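Local coordinates for protein signal recognition particle receptor beta subunit (Mus musculus, PDB 2FH5) that binds GTP and, as part of the signal recognition particle receptor, helps target nascent secretory proteins to the endoplasmic reticulum membrane, at residues A9-G14 against I59-H64; V82-D87 against E100-V105; V13-S18 against K96-F101. All blocks are in the same frame, centred on the assembly; numbering follows the deposited sequence.

Contact 1: A9-G14 against I59-H64. With GTP (guanosine-5'-triphosphate), chain D.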
loop_
_atom_site.group_PDB
_atom_site.type_symbol
_atom_site.label_atom_id
_atom_site.label_comp_id
_atom_site.label_asym_id
_atom_site.label_seq_id
_atom_site.Cartn_x
_atom_site.Cartn_y
_atom_site.Cartn_z
ATOM N N ALA B 9 7.517 0.658 -17.216
ATOM C CA ALA B 9 6.992 0.421 -15.891
ATOM C C ALA B 9 7.709 -0.583 -15.005
ATOM O O ALA B 9 8.258 -1.589 -15.475
ATOM C CB ALA B 9 5.529 0.033 -16.009
ATOM N N VAL B 10 7.702 -0.272 -13.709
ATOM C CA VAL B 10 8.255 -1.131 -12.680
ATOM C C VAL B 10 7.065 -1.460 -11.768
ATOM O O VAL B 10 6.480 -0.572 -11.164
ATOM C CB VAL B 10 9.309 -0.435 -11.813
ATOM C CG1 VAL B 10 9.837 -1.429 -10.787
ATOM C CG2 VAL B 10 10.435 0.110 -12.679
ATOM N N LEU B 11 6.708 -2.735 -11.688
ATOM C CA LEU B 11 5.609 -3.166 -10.845
ATOM C C LEU B 11 6.047 -3.587 -9.437
ATOM O O LEU B 11 6.976 -4.378 -9.283
ATOM C CB LEU B 11 4.896 -4.339 -11.517
ATOM C CG LEU B 11 4.577 -4.121 -12.995
ATOM C CD1 LEU B 11 3.761 -5.315 -13.516
ATOM C CD2 LEU B 11 3.818 -2.819 -13.189
ATOM N N PHE B 12 5.405 -3.040 -8.408
ATOM C CA PHE B 12 5.705 -3.437 -7.033
ATOM C C PHE B 12 4.549 -4.371 -6.642
ATOM O O PHE B 12 3.371 -3.980 -6.692
ATOM C CB PHE B 12 5.740 -2.223 -6.107
ATOM C CG PHE B 12 6.956 -1.361 -6.283
ATOM C CD1 PHE B 12 7.112 -0.570 -7.417
ATOM C CD2 PHE B 12 7.975 -1.375 -5.339
ATOM C CE1 PHE B 12 8.274 0.193 -7.611
ATOM C CE2 PHE B 12 9.136 -0.615 -5.529
ATOM C CZ PHE B 12 9.279 0.170 -6.671
ATOM N N VAL B 13 4.880 -5.607 -6.286
ATOM C CA VAL B 13 3.871 -6.595 -5.942
ATOM C C VAL B 13 4.317 -7.291 -4.678
ATOM O O VAL B 13 5.484 -7.218 -4.332
ATOM C CB VAL B 13 3.706 -7.663 -7.076
ATOM C CG1 VAL B 13 3.205 -7.007 -8.386
ATOM C CG2 VAL B 13 5.031 -8.380 -7.305
ATOM N N GLY B 14 3.398 -7.972 -3.995
ATOM C CA GLY B 14 3.735 -8.657 -2.757
ATOM C C GLY B 14 2.500 -8.776 -1.899
ATOM O O GLY B 14 1.472 -8.127 -2.180
ATOM N N ILE B 59 4.582 1.607 -10.514
ATOM C CA ILE B 59 3.184 1.205 -10.374
ATOM C C ILE B 59 3.068 0.306 -9.139
ATOM O O ILE B 59 3.638 -0.790 -9.095
ATOM C CB ILE B 59 2.690 0.417 -11.582
ATOM C CG1 ILE B 59 2.742 1.287 -12.837
ATOM C CG2 ILE B 59 1.287 -0.080 -11.339
ATOM C CD1 ILE B 59 2.237 0.549 -14.086
ATOM N N ASP B 60 2.346 0.792 -8.132
ATOM C CA ASP B 60 2.140 0.088 -6.868
ATOM C C ASP B 60 0.894 -0.769 -6.999
ATOM O O ASP B 60 -0.175 -0.229 -7.166
ATOM C CB ASP B 60 1.987 1.150 -5.757
ATOM C CG ASP B 60 1.465 0.586 -4.411
ATOM O OD1 ASP B 60 1.807 -0.555 -4.037
ATOM O OD2 ASP B 60 0.711 1.318 -3.706
ATOM N N LEU B 61 1.016 -2.091 -6.915
ATOM C CA LEU B 61 -0.167 -2.973 -7.055
ATOM C C LEU B 61 -0.678 -3.549 -5.735
ATOM O O LEU B 61 0.084 -4.045 -4.930
ATOM C CB LEU B 61 0.114 -4.132 -8.038
ATOM C CG LEU B 61 0.518 -3.773 -9.488
ATOM C CD1 LEU B 61 0.669 -5.026 -10.341
ATOM C CD2 LEU B 61 -0.538 -2.866 -10.109
ATOM N N PRO B 62 -1.998 -3.486 -5.503
ATOM C CA PRO B 62 -2.587 -4.010 -4.269
ATOM C C PRO B 62 -2.204 -5.475 -4.023
ATOM O O PRO B 62 -2.212 -6.285 -4.942
ATOM C CB PRO B 62 -4.089 -3.870 -4.515
ATOM C CG PRO B 62 -4.207 -2.821 -5.529
ATOM C CD PRO B 62 -3.046 -3.083 -6.451
ATOM N N GLY B 63 -1.898 -5.822 -2.782
ATOM C CA GLY B 63 -1.543 -7.192 -2.495
ATOM C C GLY B 63 -2.708 -8.100 -2.136
ATOM O O GLY B 63 -2.544 -9.326 -2.038
ATOM N N HIS B 64 -3.887 -7.523 -1.936
ATOM C CA HIS B 64 -5.022 -8.351 -1.580
ATOM C C HIS B 64 -5.252 -9.478 -2.608
ATOM O O HIS B 64 -5.170 -9.260 -3.811
ATOM C CB HIS B 64 -6.283 -7.501 -1.416
ATOM C CG HIS B 64 -7.318 -8.157 -0.561
ATOM N ND1 HIS B 64 -8.413 -8.812 -1.085
ATOM C CD2 HIS B 64 -7.347 -8.387 0.775
ATOM C CE1 HIS B 64 -9.067 -9.424 -0.113
ATOM N NE2 HIS B 64 -8.440 -9.185 1.026
HETATM P PG GTP D . -1.280 -3.572 0.633
HETATM O O1G GTP D . -2.253 -4.219 1.494
HETATM O O2G GTP D . -1.742 -2.250 0.114
HETATM O O3G GTP D . -0.857 -4.513 -0.516
HETATM O O3B GTP D . 0.035 -3.276 1.711
HETATM P PB GTP D . 1.360 -2.593 1.358
HETATM O O1B GTP D . 2.372 -3.607 0.936
HETATM O O2B GTP D . 1.233 -1.474 0.343
HETATM O O3A GTP D . 1.765 -2.068 2.812
HETATM P PA GTP D . 2.087 -0.605 3.297
HETATM O O1A GTP D . 3.034 0.054 2.452
HETATM O O2A GTP D . 0.815 0.179 3.463
HETATM O "O5'" GTP D . 2.797 -0.994 4.658
HETATM C "C5'" GTP D . 2.031 -1.657 5.649
HETATM C "C4'" GTP D . 2.493 -1.201 7.033
HETATM O "O4'" GTP D . 3.887 -1.516 7.242
HETATM C "C3'" GTP D . 2.400 0.311 7.258
HETATM O "O3'" GTP D . 1.958 0.607 8.614
HETATM C "C2'" GTP D . 3.802 0.782 7.001
HETATM O "O2'" GTP D . 4.127 2.084 7.531
HETATM C "C1'" GTP D . 4.666 -0.360 7.538
HETATM N N9 GTP D . 5.937 -0.530 6.859
HETATM C C8 GTP D . 6.142 -0.563 5.474
HETATM N N7 GTP D . 7.432 -0.740 5.201
HETATM C C5 GTP D . 8.098 -0.827 6.442
HETATM C C6 GTP D . 9.443 -1.017 6.811
HETATM O O6 GTP D . 10.427 -1.167 6.114
HETATM N N1 GTP D . 9.741 -1.045 8.201
HETATM C C2 GTP D . 8.778 -0.895 9.181
HETATM N N2 GTP D . 9.154 -0.917 10.489
HETATM N N3 GTP D . 7.479 -0.722 8.817
HETATM C C4 GTP D . 7.157 -0.685 7.464
#
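I59 and L11 face each other on neighbouring parallel strands, their CA atoms 5.0 Å apart, and their side chains run side by side on one face of the sheet. I59 bonds the residues on either side of L11, V10 and F12, as alternate residues do in a parallel ladder. I59 N donates to V10 O at 3.0 Å, and I59 O in turn receives F12 N in a nearly straight bond (168° at the hydrogen). The ladder runs one step past the end of strand 55-60, where L61 N donates to F12 O.

The side chain of I59 can be followed outward. Its CB rests 3.8 Å from L11 CD2, and the CG2 branch touches the same methyl more loosely. CG1 lies anti to the carbonyl carbon (chi1 -63°), and the chain beyond it is extended, which carries CD1 to a double contact with L11 CD2 and with A9 CB, the latter at 3.8 Å. One leucine methyl thus touches three carbons of I59, while F75 of helix 65-75 packs on the same isoleucine. Farther along, L61 CD1 lies 3.8 Å from V13 CG1, the two side chains pointing the same way.

F12 and D60 occupy the other face. The F12 ring turns its edge to I59 O, and L27 of helix 20-29 packs against it. D60 OD2 is hydrogen-bonded to T21 OG1, so this carboxylate is tied to a ligand of the magnesium ion.

Past P62 the chain delivers G63 N to the gamma-phosphate, 2.8 Å from GTP O3G. A central strand pair leading into a D60-to-G63 segment whose glycine amide binds the gamma-phosphate matches the DxxG motif of P-loop GTPases.

Contact 2: V82-D87 against E100-V105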
loop_
_atom_site.group_PDB
_atom_site.type_symbol
_atom_site.label_atom_id
_atom_site.label_comp_id
_atom_site.label_asym_id
_atom_site.label_seq_id
_atom_site.Cartn_x
_atom_site.Cartn_y
_atom_site.Cartn_z
ATOM N N VAL B 82 10.009 -5.909 -12.238
ATOM C CA VAL B 82 9.068 -6.253 -11.196
ATOM C C VAL B 82 9.834 -6.326 -9.897
ATOM O O VAL B 82 10.890 -6.955 -9.855
ATOM C CB VAL B 82 8.430 -7.634 -11.444
ATOM C CG1 VAL B 82 7.515 -8.030 -10.259
ATOM C CG2 VAL B 82 7.652 -7.600 -12.732
ATOM N N VAL B 83 9.323 -5.659 -8.859
ATOM C CA VAL B 83 9.928 -5.687 -7.526
ATOM C C VAL B 83 8.926 -6.406 -6.666
ATOM O O VAL B 83 7.789 -5.932 -6.480
ATOM C CB VAL B 83 10.122 -4.292 -6.934
ATOM C CG1 VAL B 83 10.739 -4.402 -5.524
ATOM C CG2 VAL B 83 11.014 -3.464 -7.854
ATOM N N PHE B 84 9.318 -7.571 -6.182
ATOM C CA PHE B 84 8.438 -8.358 -5.336
ATOM C C PHE B 84 8.869 -8.016 -3.912
ATOM O O PHE B 84 9.981 -8.358 -3.486
ATOM C CB PHE B 84 8.615 -9.861 -5.646
ATOM C CG PHE B 84 7.616 -10.757 -4.961
ATOM C CD1 PHE B 84 7.748 -11.078 -3.602
ATOM C CD2 PHE B 84 6.531 -11.269 -5.666
ATOM C CE1 PHE B 84 6.805 -11.902 -2.957
ATOM C CE2 PHE B 84 5.569 -12.102 -5.033
ATOM C CZ PHE B 84 5.707 -12.417 -3.681
ATOM N N VAL B 85 7.995 -7.323 -3.184
ATOM C CA VAL B 85 8.292 -6.915 -1.810
ATOM C C VAL B 85 7.957 -7.966 -0.755
ATOM O O VAL B 85 6.904 -8.589 -0.785
ATOM C CB VAL B 85 7.553 -5.631 -1.486
ATOM C CG1 VAL B 85 7.981 -5.128 -0.136
ATOM C CG2 VAL B 85 7.804 -4.609 -2.590
ATOM N N VAL B 86 8.862 -8.150 0.190
ATOM C CA VAL B 86 8.695 -9.139 1.253
ATOM C C VAL B 86 8.867 -8.541 2.657
ATOM O O VAL B 86 9.841 -7.835 2.921
ATOM C CB VAL B 86 9.742 -10.273 1.097
ATOM C CG1 VAL B 86 9.580 -11.329 2.206
ATOM C CG2 VAL B 86 9.601 -10.896 -0.260
ATOM N N ASP B 87 7.924 -8.810 3.549
ATOM C CA ASP B 87 8.035 -8.338 4.913
ATOM C C ASP B 87 9.059 -9.293 5.529
ATOM O O ASP B 87 8.725 -10.430 5.847
ATOM C CB ASP B 87 6.694 -8.485 5.646
ATOM C CG ASP B 87 6.756 -8.009 7.103
ATOM O OD1 ASP B 87 7.771 -8.288 7.769
ATOM O OD2 ASP B 87 5.784 -7.372 7.589
ATOM N N GLU B 100 4.017 -19.015 -2.736
ATOM C CA GLU B 100 2.895 -19.273 -3.627
ATOM C C GLU B 100 2.591 -18.115 -4.572
ATOM O O GLU B 100 2.233 -18.336 -5.740
ATOM C CB GLU B 100 1.657 -19.601 -2.798
ATOM C CG GLU B 100 0.380 -19.702 -3.577
ATOM C CD GLU B 100 -0.758 -20.199 -2.698
ATOM O OE1 GLU B 100 -0.692 -21.391 -2.308
ATOM O OE2 GLU B 100 -1.693 -19.409 -2.385
ATOM N N PHE B 101 2.721 -16.885 -4.072
ATOM C CA PHE B 101 2.448 -15.729 -4.907
ATOM C C PHE B 101 3.644 -15.520 -5.832
ATOM O O PHE B 101 3.470 -15.265 -7.014
ATOM C CB PHE B 101 2.186 -14.496 -4.027
ATOM C CG PHE B 101 1.900 -13.218 -4.796
ATOM C CD1 PHE B 101 1.421 -13.248 -6.109
ATOM C CD2 PHE B 101 2.131 -11.979 -4.205
ATOM C CE1 PHE B 101 1.192 -12.059 -6.828
ATOM C CE2 PHE B 101 1.905 -10.787 -4.910
ATOM C CZ PHE B 101 1.437 -10.830 -6.232
ATOM N N LEU B 102 4.852 -15.639 -5.298
ATOM C CA LEU B 102 6.053 -15.474 -6.111
ATOM C C LEU B 102 6.054 -16.480 -7.276
ATOM O O LEU B 102 6.402 -16.134 -8.410
ATOM C CB LEU B 102 7.298 -15.633 -5.236
ATOM C CG LEU B 102 8.641 -15.520 -5.945
ATOM C CD1 LEU B 102 8.766 -14.177 -6.663
ATOM C CD2 LEU B 102 9.751 -15.735 -4.913
ATOM N N TYR B 103 5.631 -17.711 -6.997
ATOM C CA TYR B 103 5.521 -18.768 -8.013
ATOM C C TYR B 103 4.754 -18.259 -9.232
ATOM O O TYR B 103 5.226 -18.353 -10.363
ATOM C CB TYR B 103 4.779 -19.972 -7.422
ATOM C CG TYR B 103 4.723 -21.175 -8.337
ATOM C CD1 TYR B 103 5.796 -22.061 -8.428
ATOM C CD2 TYR B 103 3.600 -21.429 -9.114
ATOM C CE1 TYR B 103 5.746 -23.169 -9.265
ATOM C CE2 TYR B 103 3.546 -22.533 -9.956
ATOM C CZ TYR B 103 4.619 -23.398 -10.023
ATOM O OH TYR B 103 4.548 -24.511 -10.832
ATOM N N GLN B 104 3.550 -17.741 -9.003
ATOM C CA GLN B 104 2.751 -17.185 -10.092
ATOM C C GLN B 104 3.453 -15.997 -10.748
ATOM O O GLN B 104 3.301 -15.774 -11.948
ATOM C CB GLN B 104 1.380 -16.733 -9.593
ATOM C CG GLN B 104 0.245 -17.666 -9.979
ATOM C CD GLN B 104 -0.560 -18.141 -8.762
ATOM O OE1 GLN B 104 -1.676 -18.667 -8.896
ATOM N NE2 GLN B 104 0.012 -17.962 -7.566
ATOM N N VAL B 105 4.217 -15.227 -9.971
ATOM C CA VAL B 105 4.908 -14.078 -10.544
ATOM C C VAL B 105 6.051 -14.549 -11.455
ATOM O O VAL B 105 6.311 -13.944 -12.501
ATOM C CB VAL B 105 5.449 -13.128 -9.441
ATOM C CG1 VAL B 105 6.403 -12.101 -10.045
ATOM C CG2 VAL B 105 4.275 -12.395 -8.767
#
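F84 projects from its strand into the helix, touching F101, L102 and V105, in the beta-alpha-beta unit formed by strand 79-87, helix 91-110 and strand 117-123. As is usual for such a crossover, the helix runs back along the sheet, against the direction of the strand: the axes of the two short segments are 10.5 Å apart and nearly antiparallel, at 175°. No hydrogen bond joins them, and the union rests on apolar and aromatic contacts between buried side chains.

The aromatic contact pairs F84 with F101. Their ring centroids are 5.2 Å apart and the planes are inclined at 53°, so that F84 CE2 comes over one face of F101 while the F84 ring itself is met obliquely. R68, in a cation-pi contact, and the ring of F69 also meet F101, bringing helix 65-75 into the same cluster.

L102 adds a CH-pi contact: its CD1 stands over a face of the F84 ring, 4.1 Å from its centroid, displaced toward the rim. With CG of F84 anti to its own backbone N (chi1 -172°), the ring is carried out to lie under this methyl.

The remaining contacts are aliphatic. V105 sends its two methyls different ways: CG2 meets the edge of the F84 ring in its plane, and V105 CG1 approaches V82 CG1 to 4.2 Å.

Contact 3: V13-S18 against K96-F101. With GTP (guanosine-5'-triphosphate), chain D.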
loop_
_atom_site.group_PDB
_atom_site.type_symbol
_atom_site.label_atom_id
_atom_site.label_comp_id
_atom_site.label_asym_id
_atom_site.label_seq_id
_atom_site.Cartn_x
_atom_site.Cartn_y
_atom_site.Cartn_z
ATOM N N VAL B 13 4.880 -5.607 -6.286
ATOM C CA VAL B 13 3.871 -6.595 -5.942
ATOM C C VAL B 13 4.317 -7.291 -4.678
ATOM O O VAL B 13 5.484 -7.218 -4.332
ATOM C CB VAL B 13 3.706 -7.663 -7.076
ATOM C CG1 VAL B 13 3.205 -7.007 -8.386
ATOM C CG2 VAL B 13 5.031 -8.380 -7.305
ATOM N N GLY B 14 3.398 -7.972 -3.995
ATOM C CA GLY B 14 3.735 -8.657 -2.757
ATOM C C GLY B 14 2.500 -8.776 -1.899
ATOM O O GLY B 14 1.472 -8.127 -2.180
ATOM N N LEU B 15 2.589 -9.584 -0.839
ATOM C CA LEU B 15 1.433 -9.784 0.034
ATOM C C LEU B 15 1.043 -8.471 0.675
ATOM O O LEU B 15 1.811 -7.507 0.641
ATOM C CB LEU B 15 1.724 -10.810 1.153
ATOM C CG LEU B 15 2.238 -12.182 0.715
ATOM C CD1 LEU B 15 2.570 -12.985 1.945
ATOM C CD2 LEU B 15 1.230 -12.889 -0.168
ATOM N N CYS B 16 -0.161 -8.438 1.232
ATOM C CA CYS B 16 -0.644 -7.263 1.953
ATOM C C CYS B 16 0.347 -6.954 3.054
ATOM O O CYS B 16 0.917 -7.869 3.643
ATOM C CB CYS B 16 -1.988 -7.556 2.609
ATOM S SG CYS B 16 -3.340 -7.554 1.445
ATOM N N ASP B 17 0.562 -5.674 3.318
ATOM C CA ASP B 17 1.479 -5.284 4.374
ATOM C C ASP B 17 2.951 -5.559 4.159
ATOM O O ASP B 17 3.716 -5.479 5.127
ATOM C CB ASP B 17 1.080 -5.950 5.698
ATOM C CG ASP B 17 -0.242 -5.463 6.201
ATOM O OD1 ASP B 17 -0.344 -4.242 6.490
ATOM O OD2 ASP B 17 -1.180 -6.291 6.300
ATOM N N SER B 18 3.372 -5.907 2.947
ATOM C CA SER B 18 4.800 -6.152 2.776
ATOM C C SER B 18 5.538 -4.792 2.748
ATOM O O SER B 18 6.718 -4.721 3.056
ATOM C CB SER B 18 5.064 -6.986 1.520
ATOM O OG SER B 18 4.416 -6.444 0.392
ATOM N N LYS B 96 4.958 -19.628 3.160
ATOM C CA LYS B 96 4.147 -20.327 2.184
ATOM C C LYS B 96 3.303 -19.397 1.331
ATOM O O LYS B 96 3.209 -19.607 0.117
ATOM C CB LYS B 96 3.292 -21.391 2.886
ATOM C CG LYS B 96 4.173 -22.468 3.509
ATOM C CD LYS B 96 3.434 -23.760 3.829
ATOM C CE LYS B 96 4.396 -24.965 3.827
ATOM N NZ LYS B 96 5.644 -24.742 4.639
ATOM N N ASP B 97 2.718 -18.359 1.938
ATOM C CA ASP B 97 1.905 -17.419 1.166
ATOM C C ASP B 97 2.787 -16.637 0.193
ATOM O O ASP B 97 2.392 -16.375 -0.944
ATOM C CB ASP B 97 1.154 -16.454 2.086
ATOM C CG ASP B 97 -0.014 -17.120 2.810
ATOM O OD1 ASP B 97 -0.820 -17.805 2.142
ATOM O OD2 ASP B 97 -0.133 -16.953 4.047
ATOM N N VAL B 98 3.985 -16.280 0.648
ATOM C CA VAL B 98 4.944 -15.559 -0.173
ATOM C C VAL B 98 5.357 -16.416 -1.361
ATOM O O VAL B 98 5.204 -15.995 -2.511
ATOM C CB VAL B 98 6.225 -15.204 0.626
ATOM C CG1 VAL B 98 7.262 -14.607 -0.304
ATOM C CG2 VAL B 98 5.893 -14.241 1.762
ATOM N N ALA B 99 5.880 -17.615 -1.088
ATOM C CA ALA B 99 6.323 -18.540 -2.156
ATOM C C ALA B 99 5.236 -18.800 -3.203
ATOM O O ALA B 99 5.494 -18.797 -4.403
ATOM C CB ALA B 99 6.787 -19.878 -1.550
ATOM N N GLU B 100 4.017 -19.015 -2.736
ATOM C CA GLU B 100 2.895 -19.273 -3.627
ATOM C C GLU B 100 2.591 -18.115 -4.572
ATOM O O GLU B 100 2.233 -18.336 -5.740
ATOM C CB GLU B 100 1.657 -19.601 -2.798
ATOM C CG GLU B 100 0.380 -19.702 -3.577
ATOM C CD GLU B 100 -0.758 -20.199 -2.698
ATOM O OE1 GLU B 100 -0.692 -21.391 -2.308
ATOM O OE2 GLU B 100 -1.693 -19.409 -2.385
ATOM N N PHE B 101 2.721 -16.885 -4.072
ATOM C CA PHE B 101 2.448 -15.729 -4.907
ATOM C C PHE B 101 3.644 -15.520 -5.832
ATOM O O PHE B 101 3.470 -15.265 -7.014
ATOM C CB PHE B 101 2.186 -14.496 -4.027
ATOM C CG PHE B 101 1.900 -13.218 -4.796
ATOM C CD1 PHE B 101 1.421 -13.248 -6.109
ATOM C CD2 PHE B 101 2.131 -11.979 -4.205
ATOM C CE1 PHE B 101 1.192 -12.059 -6.828
ATOM C CE2 PHE B 101 1.905 -10.787 -4.910
ATOM C CZ PHE B 101 1.437 -10.830 -6.232
HETATM P PG GTP D . -1.280 -3.572 0.633
HETATM O O1G GTP D . -2.253 -4.219 1.494
HETATM O O2G GTP D . -1.742 -2.250 0.114
HETATM O O3G GTP D . -0.857 -4.513 -0.516
HETATM O O3B GTP D . 0.035 -3.276 1.711
HETATM P PB GTP D . 1.360 -2.593 1.358
HETATM O O1B GTP D . 2.372 -3.607 0.936
HETATM O O2B GTP D . 1.233 -1.474 0.343
HETATM O O3A GTP D . 1.765 -2.068 2.812
HETATM P PA GTP D . 2.087 -0.605 3.297
HETATM O O1A GTP D . 3.034 0.054 2.452
HETATM O O2A GTP D . 0.815 0.179 3.463
HETATM O "O5'" GTP D . 2.797 -0.994 4.658
HETATM C "C5'" GTP D . 2.031 -1.657 5.649
HETATM C "C4'" GTP D . 2.493 -1.201 7.033
HETATM O "O4'" GTP D . 3.887 -1.516 7.242
HETATM C "C3'" GTP D . 2.400 0.311 7.258
HETATM O "O3'" GTP D . 1.958 0.607 8.614
HETATM C "C2'" GTP D . 3.802 0.782 7.001
HETATM O "O2'" GTP D . 4.127 2.084 7.531
HETATM C "C1'" GTP D . 4.666 -0.360 7.538
HETATM N N9 GTP D . 5.937 -0.530 6.859
HETATM C C8 GTP D . 6.142 -0.563 5.474
HETATM N N7 GTP D . 7.432 -0.740 5.201
HETATM C C5 GTP D . 8.098 -0.827 6.442
HETATM C C6 GTP D . 9.443 -1.017 6.811
HETATM O O6 GTP D . 10.427 -1.167 6.114
HETATM N N1 GTP D . 9.741 -1.045 8.201
HETATM C C2 GTP D . 8.778 -0.895 9.181
HETATM N N2 GTP D . 9.154 -0.917 10.489
HETATM N N3 GTP D . 7.479 -0.722 8.817
HETATM C C4 GTP D . 7.157 -0.685 7.464
#
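The chain leaving strand 9-13 passes beside residues 96-101 of helix 91-110, with L15 CA 6.8 Å from V98 CA, and folds at once into a type II beta turn from L15 to S18. The turn is closed at a single acceptor: L15 O takes both S18 N and S18 OG, the hydroxyl donating within the carbonyl plane at 2.8 Å.

L15 supplies the main side-chain contact. Its CG stands anti to the carbonyl carbon (chi1 -54°), and the extended chain beyond carries the two methyls onto the helix. L15 CD1 packs 3.6 Å from V98 CG2 and also touches D97 CB, the L15 side chain crossing both at about a right angle. The other methyl, L15 CD2, comes 3.8 Å from the carbonyl oxygen D97 O.

This bend belongs to the P-loop (Walker A) that begins at G14, and the helix lies against its start. G14 has backbone angles at which a CB would run into the preceding carbonyl and into S18 OG; glycine avoids both. The F101 ring turns its edge to this bare backbone, with F101 CE2 3.3 Å from G14 N, while F101 CZ reaches V13 CB at 4.0 Å. In place of F101, an alanine would lack the ring beside G14 and V13, which is likely to leave a gap between the helix and the end of strand 9-13 where the P-loop starts.

Within the turn the loop meets the nucleotide: D17 N donates to the bridging oxygen GTP O3B at 2.9 Å (153° at the hydrogen), and K20 NZ, itself bonded to G14 O, binds GTP as well. The backbone carbonyls point to other GTP-site residues: D17 O accepts K124 NZ, and S18 O accepts N123 ND2.

Two of the three contacts reach the nucleotide, and contact 2 packs helix 91-110 on the sheet behind them. Contacts 1 and 2 lie about 10 Å apart, centre to centre, on strands 9-13 and 79-87, which are neighbours in the sheet. Contact 3 is centred about 6 Å from contact 2 and shares E100 and F101 of helix 91-110 with it, and it shares V13 and G14 with contact 1. Along the chain contact 1 closes before contact 2 opens, whereas contact 3 spans from the first strand to the helix. The start of the phosphate-binding loop thus lies against both strand and helix, and contacts 1 and 3 each bring a backbone amide to GTP.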